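ABC transporter, substrate-binding protein (PDB 4EDP) probably captures a solute outside the cell and delivers it to the membrane components of an ABC importer. Local coordinates at residues V144-W156 and K248-Y261. Residues are numbered along the deposited sequence; the frame is centred on the assembly and turned at random.
Sequences VVDPSAGIEINSW and KPEVINVIPESGTY
Val145 and Ile252 form an antiparallel hydrogen-bonded pair, with Val145 N to Ile252 O at 2.8 Å and Ile252 N to Val145 O at 2.9 Å. The indole NE1 of Trp156 donates in the ring plane to Gly259 O (3.1 Å, 169° at the hydrogen), which fixes the ring's rotation over Pro256. A water links Trp156 N to Ser258 OG. Within 144-156, Asp146 OD1 accepts from Ser148 N in an Asx turn and from Ser148 OG at 2.6 Å, both arriving from the same face of the carboxylate.

Strand 252-254 thereby flanks the end of strand 135-145, which pairs with 233-237 as well and whose Val144 bonds to Ala234 through its backbone, in a periplasmic-binding-protein fold, the two-lobed architecture of bacterial solute-binding proteins. Apolar contacts lie on both faces of the strand pair: Val144 CG1 meets Val251 CB at 3.9 Å beside Phe241 of helix 238-247, while Val145 CG2 touches Val254 CG2 on the other. Pro256 CG sits 3.4 Å from the centroid of the five-membered ring of Trp156, almost on its normal, a CH-pi contact.

Between charged groups, Asp146 OD2 forms a long salt bridge with Lys248 NZ (3.8 Å).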
ATOM      1  N   VAL A 144      -3.099  13.534   8.922  1.00 11.51           N
ATOM      2  CA  VAL A 144      -4.372  14.228   8.797  1.00 12.40           C
ATOM      3  C   VAL A 144      -4.503  15.019  10.074  1.00 12.91           C
ATOM      4  O   VAL A 144      -4.426  14.448  11.173  1.00 13.76           O
ATOM      5  CB  VAL A 144      -5.531  13.243   8.617  1.00 12.68           C
ATOM      6  CG1 VAL A 144      -6.897  14.013   8.506  1.00 10.81           C
ATOM      7  CG2 VAL A 144      -5.261  12.387   7.397  1.00 13.99           C
ATOM      8  N   VAL A 145      -4.684  16.332   9.938  1.00 12.41           N
ATOM      9  CA  VAL A 145      -4.714  17.238  11.065  1.00 14.05           C
ATOM     10  C   VAL A 145      -5.906  18.168  11.091  1.00 14.32           C
ATOM     11  O   VAL A 145      -6.331  18.665  10.049  1.00 13.04           O
ATOM     12  CB  VAL A 145      -3.435  18.167  11.023  1.00 14.70           C
ATOM     13  CG1 VAL A 145      -3.455  19.200  12.178  1.00 17.65           C
ATOM     14  CG2 VAL A 145      -2.148  17.348  11.059  1.00 14.90           C
ATOM     15  N   ASP A 146      -6.470  18.381  12.281  1.00 15.84           N
ATOM     16  CA  ASP A 146      -7.559  19.359  12.473  1.00 17.42           C
ATOM     17  C   ASP A 146      -6.819  20.638  12.884  1.00 17.88           C
ATOM     18  O   ASP A 146      -6.372  20.753  14.018  1.00 18.37           O
ATOM     19  CB  ASP A 146      -8.512  18.931  13.590  1.00 18.74           C
ATOM     20  CG  ASP A 146      -9.526  20.004  13.937  1.00 22.38           C
ATOM     21  OD1 ASP A 146      -9.580  21.045  13.243  1.00 20.54           O
ATOM     22  OD2 ASP A 146     -10.258  19.818  14.937  1.00 26.22           O
ATOM     23  N   PRO A 147      -6.676  21.593  11.961  1.00 19.54           N
ATOM     24  CA  PRO A 147      -5.890  22.784  12.251  1.00 21.57           C
ATOM     25  C   PRO A 147      -6.532  23.731  13.261  1.00 24.65           C
ATOM     26  O   PRO A 147      -5.832  24.550  13.852  1.00 26.16           O
ATOM     27  CB  PRO A 147      -5.742  23.441  10.868  1.00 22.73           C
ATOM     28  CG  PRO A 147      -6.962  23.022  10.134  1.00 21.96           C
ATOM     29  CD  PRO A 147      -7.285  21.643  10.619  1.00 19.21           C
ATOM     30  N   SER A 148      -7.828  23.567  13.522  1.00 25.61           N
ATOM     31  CA  SER A 148      -8.520  24.441  14.464  1.00 27.97           C
ATOM     32  C   SER A 148      -8.113  24.224  15.917  1.00 28.19           C
ATOM     33  O   SER A 148      -8.481  25.019  16.779  1.00 27.95           O
ATOM     34  CB  SER A 148     -10.039  24.308  14.322  1.00 29.42           C
ATOM     35  OG  SER A 148     -10.478  23.028  14.717  1.00 30.48           O
ATOM     36  N   ALA A 149      -7.375  23.152  16.202  1.00 26.05           N
ATOM     37  CA  ALA A 149      -6.887  22.904  17.546  1.00 26.96           C
ATOM     38  C   ALA A 149      -5.674  23.805  17.788  1.00 26.96           C
ATOM     39  O   ALA A 149      -5.206  23.944  18.917  1.00 27.41           O
ATOM     40  CB  ALA A 149      -6.519  21.438  17.726  1.00 25.28           C
ATOM     41  N   GLY A 150      -5.161  24.409  16.724  1.00 26.48           N
ATOM     42  CA  GLY A 150      -4.014  25.310  16.813  1.00 26.91           C
ATOM     43  C   GLY A 150      -2.694  24.665  17.230  1.00 25.75           C
ATOM     44  O   GLY A 150      -1.824  25.337  17.765  1.00 27.67           O
ATOM     45  N   ILE A 151      -2.551  23.365  17.027  1.00 22.61           N
ATOM     46  CA  ILE A 151      -1.301  22.681  17.358  1.00 21.52           C
ATOM     47  C   ILE A 151      -0.566  22.498  16.047  1.00 20.35           C
ATOM     48  O   ILE A 151      -1.080  21.844  15.147  1.00 19.90           O
ATOM     49  CB  ILE A 151      -1.538  21.313  18.024  1.00 21.41           C
ATOM     50  CG1 ILE A 151      -2.343  21.452  19.312  1.00 22.14           C
ATOM     51  CG2 ILE A 151      -0.209  20.622  18.336  1.00 20.08           C
ATOM     52  CD1 ILE A 151      -2.755  20.116  19.903  1.00 22.37           C
ATOM     53  N   GLU A 152       0.619  23.081  15.927  1.00 20.01           N
ATOM     54  CA  GLU A 152       1.404  22.970  14.702  1.00 20.69           C
ATOM     55  C   GLU A 152       2.027  21.577  14.538  1.00 19.35           C
ATOM     56  O   GLU A 152       2.734  21.084  15.429  1.00 18.63           O
ATOM     57  CB  GLU A 152       2.500  24.026  14.680  1.00 22.47           C
ATOM     58  CG  GLU A 152       3.276  24.084  13.375  1.00 26.73           C
ATOM     59  CD  GLU A 152       2.462  24.635  12.193  1.00 31.82           C
ATOM     60  OE1 GLU A 152       1.340  25.151  12.387  1.00 34.86           O
ATOM     61  OE2 GLU A 152       2.987  24.576  11.063  1.00 39.42           O
ATOM     62  N   ILE A 153       1.740  20.948  13.395  1.00 17.80           N
ATOM     63  CA  ILE A 153       2.254  19.623  13.064  1.00 15.88           C
ATOM     64  C   ILE A 153       2.719  19.664  11.609  1.00 16.02           C
ATOM     65  O   ILE A 153       1.893  19.753  10.685  1.00 16.21           O
ATOM     66  CB  ILE A 153       1.176  18.516  13.225  1.00 16.60           C
ATOM     67  CG1 ILE A 153       0.603  18.518  14.638  1.00 17.29           C
ATOM     68  CG2 ILE A 153       1.777  17.165  12.879  1.00 16.62           C
ATOM     69  CD1 ILE A 153      -0.624  17.629  14.827  1.00 19.30           C
ATOM     70  N   ASN A 154       4.030  19.611  11.409  0.50 15.02           N
ATOM     71  CA  ASN A 154       4.619  19.679  10.070  0.50 14.40           C
ATOM     72  C   ASN A 154       5.386  18.426   9.674  0.50 14.41           C
ATOM     73  O   ASN A 154       5.292  17.936   8.548  0.50 14.95           O
ATOM     74  CB  ASN A 154       5.579  20.874  10.011  0.50 15.68           C
ATOM     75  CG  ASN A 154       4.860  22.201  10.104  0.50 14.74           C
ATOM     76  OD1 ASN A 154       3.978  22.486   9.297  0.50 17.63           O
ATOM     77  ND2 ASN A 154       5.255  23.031  11.060  0.50 14.54           N
ATOM     78  N   SER A 155       6.103  17.873  10.634  1.00 14.80           N
ATOM     79  CA  SER A 155       6.995  16.732  10.393  1.00 14.35           C
ATOM     80  C   SER A 155       6.474  15.507  11.144  1.00 13.38           C
ATOM     81  O   SER A 155       5.607  15.626  12.012  1.00 13.75           O
ATOM     82  CB  SER A 155       8.371  17.072  10.942  1.00 15.49           C
ATOM     83  OG  SER A 155       8.297  17.191  12.352  1.00 14.52           O
ATOM     84  N   TRP A 156       7.008  14.328  10.836  1.00 11.74           N
ATOM     85  CA  TRP A 156       6.607  13.135  11.561  1.00 11.16           C
ATOM     86  C   TRP A 156       6.986  13.265  13.043  1.00 12.43           C
ATOM     87  O   TRP A 156       6.232  12.842  13.928  1.00 11.64           O
ATOM     88  CB  TRP A 156       7.298  11.882  11.010  1.00 10.89           C
ATOM     89  CG  TRP A 156       6.902  11.471   9.611  1.00 11.09           C
ATOM     90  CD1 TRP A 156       7.727  11.405   8.509  1.00 12.26           C
ATOM     91  CD2 TRP A 156       5.607  11.060   9.156  1.00 10.43           C
ATOM     92  NE1 TRP A 156       7.019  10.988   7.413  1.00 13.11           N
ATOM     93  CE2 TRP A 156       5.721  10.761   7.779  1.00 10.24           C
ATOM     94  CE3 TRP A 156       4.355  10.919   9.768  1.00 12.03           C
ATOM     95  CZ2 TRP A 156       4.637  10.359   7.013  1.00 14.92           C
ATOM     96  CZ3 TRP A 156       3.289  10.514   9.004  1.00 11.48           C
ATOM     97  CH2 TRP A 156       3.424  10.244   7.650  1.00 12.35           C
ATOM     98  N   LYS A 248     -15.382  15.771   8.344  1.00 25.74           N
ATOM     99  CA  LYS A 248     -14.859  16.994   8.931  1.00 24.84           C
ATOM    100  C   LYS A 248     -14.041  17.721   7.875  1.00 24.52           C
ATOM    101  O   LYS A 248     -12.827  17.567   7.837  1.00 20.87           O
ATOM    102  CB  LYS A 248     -13.994  16.632  10.127  1.00 24.43           C
ATOM    103  CG  LYS A 248     -13.524  17.799  10.919  1.00 27.12           C
ATOM    104  CD  LYS A 248     -12.823  17.339  12.171  1.00 31.03           C
ATOM    105  CE  LYS A 248     -12.488  18.502  13.103  1.00 33.45           C
ATOM    106  NZ  LYS A 248     -13.709  19.242  13.510  1.00 32.94           N
ATOM    107  N   PRO A 249     -14.701  18.538   7.029  1.00 25.09           N
ATOM    108  CA  PRO A 249     -13.986  19.179   5.905  1.00 25.25           C
ATOM    109  C   PRO A 249     -12.812  20.112   6.223  1.00 23.05           C
ATOM    110  O   PRO A 249     -11.988  20.357   5.343  1.00 25.92           O
ATOM    111  CB  PRO A 249     -15.107  19.907   5.136  1.00 27.22           C
ATOM    112  CG  PRO A 249     -16.234  19.982   6.076  1.00 27.61           C
ATOM    113  CD  PRO A 249     -16.152  18.790   6.949  1.00 27.60           C
ATOM    114  N   GLU A 250     -12.725  20.600   7.456  0.50 22.70           N
ATOM    115  CA  GLU A 250     -11.616  21.473   7.850  0.50 21.18           C
ATOM    116  C   GLU A 250     -10.262  20.748   8.000  0.50 18.38           C
ATOM    117  O   GLU A 250      -9.231  21.408   8.155  0.50 16.53           O
ATOM    118  CB  GLU A 250     -11.952  22.239   9.146  0.50 22.00           C
ATOM    119  CG  GLU A 250     -13.142  23.223   9.006  0.50 24.82           C
ATOM    120  CD  GLU A 250     -13.403  24.076  10.253  0.50 27.93           C
ATOM    121  OE1 GLU A 250     -14.438  24.783  10.284  0.50 30.56           O
ATOM    122  OE2 GLU A 250     -12.587  24.052  11.203  0.50 29.40           O
ATOM    123  N   VAL A 251     -10.239  19.413   7.953  1.00 15.92           N
ATOM    124  CA  VAL A 251      -8.971  18.703   8.124  1.00 14.35           C
ATOM    125  C   VAL A 251      -8.050  18.953   6.914  1.00 13.01           C
ATOM    126  O   VAL A 251      -8.529  19.229   5.812  1.00 12.75           O
ATOM    127  CB  VAL A 251      -9.106  17.167   8.368  1.00 14.64           C
ATOM    128  CG1 VAL A 251      -9.833  16.884   9.712  1.00 14.23           C
ATOM    129  CG2 VAL A 251      -9.780  16.470   7.166  1.00 14.42           C
ATOM    130  N   ILE A 252      -6.748  18.931   7.183  1.00 11.43           N
ATOM    131  CA  ILE A 252      -5.699  19.068   6.181  1.00 10.89           C
ATOM    132  C   ILE A 252      -4.811  17.817   6.199  1.00 11.08           C
ATOM    133  O   ILE A 252      -4.761  17.071   7.194  1.00 11.02           O
ATOM    134  CB  ILE A 252      -4.843  20.357   6.426  1.00 10.59           C
ATOM    135  CG1 ILE A 252      -4.063  20.282   7.738  1.00 11.64           C
ATOM    136  CG2 ILE A 252      -5.757  21.587   6.410  1.00 13.32           C
ATOM    137  CD1 ILE A 252      -3.153  21.515   7.995  1.00 14.37           C
ATOM    138  N   ASN A 253      -4.114  17.594   5.085  1.00 11.70           N
ATOM    139  CA  ASN A 253      -3.225  16.461   4.918  1.00 10.31           C
ATOM    140  C   ASN A 253      -1.798  16.966   4.826  1.00 11.46           C
ATOM    141  O   ASN A 253      -1.369  17.504   3.791  1.00 10.54           O
ATOM    142  CB  ASN A 253      -3.605  15.720   3.640  1.00 10.92           C
ATOM    143  CG  ASN A 253      -2.876  14.425   3.469  1.00 12.18           C
ATOM    144  OD1 ASN A 253      -2.565  13.726   4.434  1.00 17.25           O
ATOM    145  ND2 ASN A 253      -2.629  14.058   2.203  1.00 17.28           N
ATOM    146  N   VAL A 254      -1.077  16.797   5.914  1.00 10.78           N
ATOM    147  CA  VAL A 254       0.304  17.245   6.019  1.00 11.40           C
ATOM    148  C   VAL A 254       1.250  16.137   5.556  1.00 11.54           C
ATOM    149  O   VAL A 254       1.165  15.002   6.035  1.00 12.33           O
ATOM    150  CB  VAL A 254       0.645  17.673   7.491  1.00 10.85           C
ATOM    151  CG1 VAL A 254       2.122  17.945   7.656  1.00 13.10           C
ATOM    152  CG2 VAL A 254      -0.193  18.892   7.923  1.00 11.03           C
ATOM    153  N   ILE A 255       2.133  16.466   4.602  1.00 12.42           N
ATOM    154  CA  ILE A 255       3.149  15.526   4.124  1.00 13.15           C
ATOM    155  C   ILE A 255       4.484  16.081   4.603  1.00 13.86           C
ATOM    156  O   ILE A 255       4.888  17.162   4.177  1.00 14.80           O
ATOM    157  CB  ILE A 255       3.162  15.407   2.590  1.00 14.59           C
ATOM    158  CG1 ILE A 255       1.793  14.966   2.066  1.00 16.27           C
ATOM    159  CG2 ILE A 255       4.281  14.437   2.110  1.00 15.18           C
ATOM    160  CD1 ILE A 255       1.296  13.652   2.620  1.00 18.70           C
ATOM    161  N   PRO A 256       5.169  15.373   5.515  1.00 12.45           N
ATOM    162  CA  PRO A 256       6.434  15.920   5.969  1.00 12.26           C
ATOM    163  C   PRO A 256       7.436  16.120   4.838  1.00 12.48           C
ATOM    164  O   PRO A 256       7.439  15.378   3.871  1.00 13.81           O
ATOM    165  CB  PRO A 256       6.935  14.861   6.962  1.00 12.07           C
ATOM    166  CG  PRO A 256       5.681  14.291   7.541  1.00 12.83           C
ATOM    167  CD  PRO A 256       4.753  14.221   6.332  1.00 13.24           C
ATOM    168  N   GLU A 257       8.292  17.117   4.989  1.00 14.59           N
ATOM    169  CA  GLU A 257       9.325  17.393   4.002  1.00 16.27           C
ATOM    170  C   GLU A 257      10.303  16.238   3.833  1.00 16.16           C
ATOM    171  O   GLU A 257      10.916  16.066   2.771  1.00 16.13           O
ATOM    172  CB  GLU A 257      10.088  18.664   4.389  1.00 19.10           C
ATOM    173  CG  GLU A 257       9.286  19.920   4.135  1.00 23.86           C
ATOM    174  CD  GLU A 257      10.137  21.177   4.113  1.00 34.71           C
ATOM    175  OE1 GLU A 257      11.305  21.115   4.568  1.00 38.44           O
ATOM    176  OE2 GLU A 257       9.641  22.226   3.625  1.00 36.96           O
ATOM    177  N   SER A 258      10.435  15.427   4.870  1.00 14.77           N
ATOM    178  CA  SER A 258      11.369  14.303   4.847  1.00 14.54           C
ATOM    179  C   SER A 258      10.872  13.203   3.914  1.00 13.84           C
ATOM    180  O   SER A 258      11.654  12.356   3.465  1.00 13.77           O
ATOM    181  CB  SER A 258      11.603  13.782   6.269  1.00 14.25           C
ATOM    182  OG  SER A 258      10.425  13.215   6.804  1.00 14.60           O
ATOM    183  N   GLY A 259       9.564  13.190   3.647  1.00 12.94           N
ATOM    184  CA  GLY A 259       8.978  12.239   2.726  1.00 12.68           C
ATOM    185  C   GLY A 259       7.925  11.350   3.355  1.00 13.64           C
ATOM    186  O   GLY A 259       8.028  10.997   4.526  1.00 14.79           O
ATOM    187  N   THR A 260       6.887  11.067   2.583  1.00 13.32           N
ATOM    188  CA  THR A 260       5.847  10.124   2.963  1.00 14.34           C
ATOM    189  C   THR A 260       6.375   8.704   2.706  1.00 12.50           C
ATOM    190  O   THR A 260       7.528   8.517   2.269  1.00 13.12           O
ATOM    191  CB  THR A 260       4.562  10.293   2.095  1.00 16.93           C
ATOM    192  OG1 THR A 260       3.517   9.434   2.594  1.00 23.64           O
ATOM    193  CG2 THR A 260       4.832   9.931   0.679  1.00 17.99           C
ATOM    194  N   TYR A 261       5.569   7.711   3.085  1.00 10.44           N
ATOM    195  CA  TYR A 261       5.863   6.302   2.858  1.00 11.23           C
ATOM    196  C   TYR A 261       4.819   5.737   1.910  1.00 11.91           C
ATOM    197  O   TYR A 261       3.621   6.002   2.049  1.00 11.68           O
ATOM    198  CB  TYR A 261       5.835   5.495   4.165  1.00 11.40           C
ATOM    199  CG  TYR A 261       7.050   5.728   5.021  1.00 11.54           C
ATOM    200  CD1 TYR A 261       7.167   6.868   5.800  1.00 10.58           C
ATOM    201  CD2 TYR A 261       8.080   4.796   5.058  1.00 14.45           C
ATOM    202  CE1 TYR A 261       8.292   7.091   6.577  1.00 14.37           C
ATOM    203  CE2 TYR A 261       9.214   5.007   5.837  1.00 13.60           C
ATOM    204  CZ  TYR A 261       9.307   6.146   6.593  1.00 13.90           C
ATOM    205  OH  TYR A 261      10.409   6.379   7.369  1.00 17.25           O
TER
HETATM  206  O   HOH W   1       8.347  18.826   7.514  0.70 11.37           O
HETATM  207  O   HOH W   2       5.067  19.710   6.267  1.00 26.29           O
HETATM  208  O   HOH W   3       9.581  14.260   9.301  1.00 14.03           O